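Local atomic coordinates of sugar ABC transporter, periplasmic sugar-binding protein (Caulobacter crescentus, PDB entry 4IRX), a protein that binds myo-inositol in the cleft between its two lobes and probably delivers it to an ABC transporter in the periplasm for uptake. Residues R118-W123 / V197-N202; V134-N139 / V167-A172. One frame throughout, in Å; residues are numbered along the deposited sequence.

Overall arrangement
Both contacts belong to the lobe of the periplasmic binding protein built round the four-stranded parallel sheet. From the N terminus the chain first builds most of the other lobe, then enters helix 113-127, which carries residues 118-123, and strand 132-138. Interaction 2 closes the shorter loop: the chain runs through helix 144-160 and returns at 167-172 as the strand alongside 134-139. After helix 176-189 it enters strand 197-200, and interaction 1 closes the longer loop back to 118-123, with all of interaction 2 enclosed. The two meet in the sheet, where strands 132-138 and 197-200 are neighbours, and their centres lie about 10 Å apart. Asn139 and Asn202, at the ends of their segments, both reach the inositol.

Interaction 1 (R118-W123 / V197-N202); sequences RAMADW and VILCLN. With INS (1,2,3,4,5,6-hexahydroxy-cyclohexane), chain C.
In this alpha/beta lobe, helix 113-127 packs on one face of the parallel sheet, and Met120, a selenomethionine, and Trp123 are its contacts with strand 197-200. Helix and strand run almost antiparallel, at 172°, with their axes 10.1 Å apart, a spacing filled by apolar side chains. Met120 leaves the helix toward the strand: its chain extends through chi2 and then bends at chi3 (91°), which brings the methyl down onto the backbone. There CE lies 3.3 Å from Cys200 O and 4.2 Å from Leu199 CB, while SE rests 4.2 Å from Leu201 CD1. A long, flexible, unbranched side chain suits this place, because it lets SE meet Leu201 while CE reaches Leu199 and the Cys200 carbonyl. One turn on, the indole of Trp123 offers its six-membered ring: CZ3 is 4.1 Å from Val197 CG2, which sits at the ring edge near its plane. Ile226 of the adjoining strand touches Met120, Trp123 and Leu199. On the helix flank away from the strand, Arg118 NE and Asp122 OD1 form a salt bridge of 2.8 Å, one turn apart.

Past the strand the chain reaches the inositol site. Asn202 N-caps helix 203-215 through OD1, which accepts from Met205 N, and this leaves its ND2 to donate to INS O4 (3.0 Å) and INS O3 (3.1 Å). Both bonds are clearly bent, as one amide nitrogen reaches two neighbouring hydroxyls. The chemistry thus divides: mainly apolar packing joins helix to strand, with one methyl against a carbonyl oxygen, whereas a polar amide, its rotation fixed by the cap, reads the ligand.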
# COMPACT_ATOMS: atom_id res chain seq x y z
N ARG A 118 9.23 -9.48 -3.01
CA ARG A 118 10.01 -10.62 -3.52
C ARG A 118 9.51 -11.07 -4.90
O ARG A 118 10.32 -11.44 -5.76
CB ARG A 118 10.00 -11.79 -2.50
CG ARG A 118 10.76 -13.02 -2.95
CD ARG A 118 12.20 -12.69 -3.07
NE ARG A 118 13.05 -13.78 -3.56
CZ ARG A 118 13.94 -14.44 -2.82
NH1 ARG A 118 14.05 -14.20 -1.51
NH2 ARG A 118 14.72 -15.37 -3.39
N ALA A 119 8.20 -11.03 -5.13
CA ALA A 119 7.65 -11.35 -6.46
C ALA A 119 8.18 -10.43 -7.55
O ALA A 119 8.50 -10.87 -8.66
CB ALA A 119 6.13 -11.27 -6.44
N MSE A 120 8.26 -9.14 -7.24
CA MSE A 120 8.84 -8.17 -8.19
C MSE A 120 10.28 -8.51 -8.52
O MSE A 120 10.67 -8.53 -9.67
CB MSE A 120 8.81 -6.76 -7.58
CG MSE A 120 7.42 -6.26 -7.19
SE MSE A 120 7.51 -4.50 -6.36
CE MSE A 120 7.32 -3.38 -7.95
N ALA A 121 11.09 -8.74 -7.49
CA ALA A 121 12.50 -9.05 -7.71
C ALA A 121 12.68 -10.39 -8.42
O ALA A 121 13.58 -10.53 -9.25
CB ALA A 121 13.28 -9.06 -6.35
N ASP A 122 11.84 -11.37 -8.08
CA ASP A 122 11.93 -12.70 -8.71
C ASP A 122 11.62 -12.57 -10.19
O ASP A 122 12.25 -13.24 -11.02
CB ASP A 122 11.01 -13.74 -8.04
CG ASP A 122 11.54 -14.23 -6.70
OD1 ASP A 122 12.72 -13.98 -6.36
OD2 ASP A 122 10.74 -14.86 -5.97
N TRP A 123 10.68 -11.69 -10.53
CA TRP A 123 10.42 -11.39 -11.93
C TRP A 123 11.66 -10.86 -12.64
O TRP A 123 11.96 -11.25 -13.79
CB TRP A 123 9.22 -10.43 -12.11
CG TRP A 123 8.96 -10.09 -13.55
CD1 TRP A 123 8.12 -10.73 -14.42
CD2 TRP A 123 9.61 -9.06 -14.29
NE1 TRP A 123 8.21 -10.13 -15.67
CE2 TRP A 123 9.11 -9.10 -15.61
CE3 TRP A 123 10.56 -8.09 -13.97
CZ2 TRP A 123 9.54 -8.21 -16.61
CZ3 TRP A 123 10.98 -7.20 -14.96
CH2 TRP A 123 10.46 -7.27 -16.25
N VAL A 197 15.25 -1.91 -15.50
CA VAL A 197 14.00 -2.06 -14.79
C VAL A 197 13.88 -0.96 -13.75
O VAL A 197 14.85 -0.66 -13.06
CB VAL A 197 13.90 -3.42 -14.07
CG1 VAL A 197 12.58 -3.55 -13.23
CG2 VAL A 197 14.06 -4.57 -15.05
N ILE A 198 12.71 -0.35 -13.69
CA ILE A 198 12.35 0.56 -12.60
C ILE A 198 11.22 -0.14 -11.82
O ILE A 198 10.09 -0.29 -12.31
CB ILE A 198 11.86 1.93 -13.15
CG1 ILE A 198 12.90 2.50 -14.10
CG2 ILE A 198 11.67 2.89 -12.00
CD1 ILE A 198 12.49 3.81 -14.77
N LEU A 199 11.54 -0.55 -10.60
CA LEU A 199 10.57 -1.17 -9.71
C LEU A 199 9.94 -0.08 -8.85
O LEU A 199 10.63 0.55 -8.04
CB LEU A 199 11.25 -2.21 -8.80
CG LEU A 199 11.86 -3.47 -9.42
CD1 LEU A 199 12.36 -4.42 -8.35
CD2 LEU A 199 10.83 -4.19 -10.30
N CYS A 200 8.65 0.15 -9.05
CA CYS A 200 7.94 1.20 -8.33
C CYS A 200 6.97 0.55 -7.36
O CYS A 200 6.19 -0.32 -7.74
CB CYS A 200 7.16 2.06 -9.31
SG CYS A 200 8.20 2.91 -10.48
N LEU A 201 7.02 1.00 -6.11
CA LEU A 201 6.29 0.31 -5.06
C LEU A 201 4.83 0.77 -4.91
O LEU A 201 4.13 0.38 -3.97
CB LEU A 201 7.07 0.34 -3.74
CG LEU A 201 8.15 -0.75 -3.61
CD1 LEU A 201 9.10 -0.89 -4.79
CD2 LEU A 201 8.93 -0.51 -2.34
N ASN A 202 4.34 1.58 -5.85
CA ASN A 202 2.91 1.66 -6.12
C ASN A 202 2.66 2.07 -7.56
O ASN A 202 3.57 2.53 -8.25
CB ASN A 202 2.11 2.49 -5.07
CG ASN A 202 2.16 3.98 -5.30
OD1 ASN A 202 2.80 4.47 -6.23
ND2 ASN A 202 1.47 4.72 -4.45
C1 INS C . -0.50 0.70 -0.18
C2 INS C . -0.56 1.03 -1.64
C3 INS C . -0.52 2.52 -1.80
C4 INS C . 0.75 3.07 -1.24
C5 INS C . 0.83 2.80 0.21
C6 INS C . 0.71 1.32 0.50
O1 INS C . -0.50 -0.69 0.00
O2 INS C . 0.50 0.41 -2.31
O3 INS C . -0.67 2.88 -3.15
O4 INS C . 0.87 4.43 -1.50
O5 INS C . 2.02 3.32 0.71
O6 INS C . 0.80 1.05 1.87

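Interaction 2 (V134-N139 / V167-A172). With INS (1,2,3,4,5,6-hexahydroxy-cyclohexane), chain C.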
# COMPACT_ATOMS: atom_id res chain seq x y z
N VAL A 134 18.84 -2.06 -11.95
CA VAL A 134 17.53 -1.84 -11.36
C VAL A 134 17.49 -0.54 -10.57
O VAL A 134 18.39 -0.23 -9.78
CB VAL A 134 17.16 -3.03 -10.41
CG1 VAL A 134 15.78 -2.85 -9.79
CG2 VAL A 134 17.25 -4.36 -11.15
N VAL A 135 16.41 0.22 -10.76
CA VAL A 135 16.11 1.40 -9.94
C VAL A 135 14.92 1.04 -9.07
O VAL A 135 13.95 0.44 -9.56
CB VAL A 135 15.76 2.61 -10.85
CG1 VAL A 135 15.21 3.79 -10.03
CG2 VAL A 135 16.99 3.04 -11.60
N VAL A 136 14.96 1.40 -7.79
CA VAL A 136 13.84 1.13 -6.89
C VAL A 136 13.27 2.46 -6.41
O VAL A 136 14.00 3.30 -5.89
CB VAL A 136 14.26 0.21 -5.70
CG1 VAL A 136 13.04 -0.08 -4.77
CG2 VAL A 136 14.89 -1.06 -6.23
N ILE A 137 11.98 2.68 -6.67
CA ILE A 137 11.27 3.89 -6.23
C ILE A 137 10.25 3.47 -5.16
O ILE A 137 9.32 2.71 -5.44
CB ILE A 137 10.52 4.58 -7.40
CG1 ILE A 137 11.47 4.86 -8.56
CG2 ILE A 137 9.80 5.83 -6.90
CD1 ILE A 137 12.52 5.91 -8.28
N THR A 138 10.45 3.93 -3.93
CA THR A 138 9.68 3.41 -2.79
C THR A 138 8.46 4.26 -2.45
O THR A 138 8.41 5.46 -2.74
CB THR A 138 10.54 3.26 -1.52
OG1 THR A 138 10.84 4.56 -0.97
CG2 THR A 138 11.85 2.53 -1.83
N ASN A 139 7.46 3.61 -1.86
CA ASN A 139 6.27 4.28 -1.34
C ASN A 139 6.47 4.79 0.09
O ASN A 139 7.49 4.49 0.71
CB ASN A 139 5.10 3.29 -1.37
CG ASN A 139 5.32 2.08 -0.48
OD1 ASN A 139 6.33 1.39 -0.60
ND2 ASN A 139 4.36 1.81 0.43
N VAL A 167 21.01 0.25 -8.71
CA VAL A 167 21.80 1.42 -9.06
C VAL A 167 21.45 2.61 -8.18
O VAL A 167 22.34 3.33 -7.73
CB VAL A 167 21.70 1.72 -10.55
CG1 VAL A 167 22.35 0.63 -11.35
CG2 VAL A 167 20.26 1.80 -10.96
N THR A 168 20.16 2.79 -7.89
CA THR A 168 19.77 3.71 -6.84
C THR A 168 18.41 3.31 -6.29
O THR A 168 17.62 2.64 -6.95
CB THR A 168 19.81 5.18 -7.30
OG1 THR A 168 19.53 6.04 -6.20
CG2 THR A 168 18.82 5.41 -8.40
N GLU A 169 18.20 3.65 -5.03
CA GLU A 169 16.92 3.40 -4.37
C GLU A 169 16.50 4.71 -3.72
O GLU A 169 17.25 5.26 -2.90
CB GLU A 169 17.09 2.27 -3.34
CG GLU A 169 15.87 1.94 -2.50
CD GLU A 169 16.09 0.71 -1.64
OE1 GLU A 169 16.45 -0.36 -2.19
OE2 GLU A 169 15.92 0.81 -0.41
N GLN A 170 15.33 5.23 -4.11
CA GLN A 170 14.87 6.52 -3.63
C GLN A 170 13.38 6.48 -3.40
O GLN A 170 12.68 5.68 -4.04
CB GLN A 170 15.23 7.64 -4.62
CG GLN A 170 16.74 7.88 -4.68
CD GLN A 170 17.12 8.97 -5.65
OE1 GLN A 170 16.42 9.98 -5.75
NE2 GLN A 170 18.23 8.78 -6.36
N THR A 171 12.88 7.32 -2.50
CA THR A 171 11.44 7.39 -2.32
C THR A 171 10.82 8.47 -3.19
O THR A 171 11.47 9.48 -3.51
CB THR A 171 11.03 7.60 -0.84
OG1 THR A 171 9.62 7.34 -0.73
CG2 THR A 171 11.34 9.01 -0.37
N ALA A 172 9.58 8.25 -3.60
CA ALA A 172 8.77 9.31 -4.13
C ALA A 172 7.51 9.53 -3.31
O ALA A 172 6.55 10.14 -3.79
CB ALA A 172 8.47 9.10 -5.61
C1 INS C . -0.50 0.70 -0.18
C2 INS C . -0.56 1.03 -1.64
C3 INS C . -0.52 2.52 -1.80
C4 INS C . 0.75 3.07 -1.24
C5 INS C . 0.83 2.80 0.21
C6 INS C . 0.71 1.32 0.50
O1 INS C . -0.50 -0.69 0.00
O2 INS C . 0.50 0.41 -2.31
O3 INS C . -0.67 2.88 -3.15
O4 INS C . 0.87 4.43 -1.50
O5 INS C . 2.02 3.32 0.71
O6 INS C . 0.80 1.05 1.87
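Val134 O accepts from Val167 N (2.9 Å), one of the backbone bonds between two parallel strands inclined by 15°. Val135 turns its CG2 to Val167 CG2, 3.6 Å away, the side chains crossing at about a right angle. Val136 bonds to the residues flanking Glu169, its N to Thr168 O and its O to Gln170 N (2.9 Å), while its side chain lies beside the aliphatic part of Glu169, whose carboxylate bonds to His154. Ile137, on the opposite face, sets CG2 3.8 Å from Ala172 CB. These beta-branched residues suit the extended, buried strand 134-138, as polar Glu169 and Gln170 suit the partly exposed edge strand. Thr138 N donates to Gln170 O (2.8 Å), and Thr138 O accepts from Ala172 N (3.1 Å). The Thr138 hydroxyl, placed between its backbone N and carbonyl carbon (chi1 73°), nears that of Thr171. Asn139 leaves the strand and sends ND2 almost straight, at 174°, to INS O5 (2.8 Å); the amide N-H is a donor suited to a ligand hydroxyl. Strand 132-138, helix 144-160 and strand 164-171 make a beta-alpha-beta crossover, with the binding residue just beyond the C-terminal end of a parallel strand, as in periplasmic sugar-binding proteins.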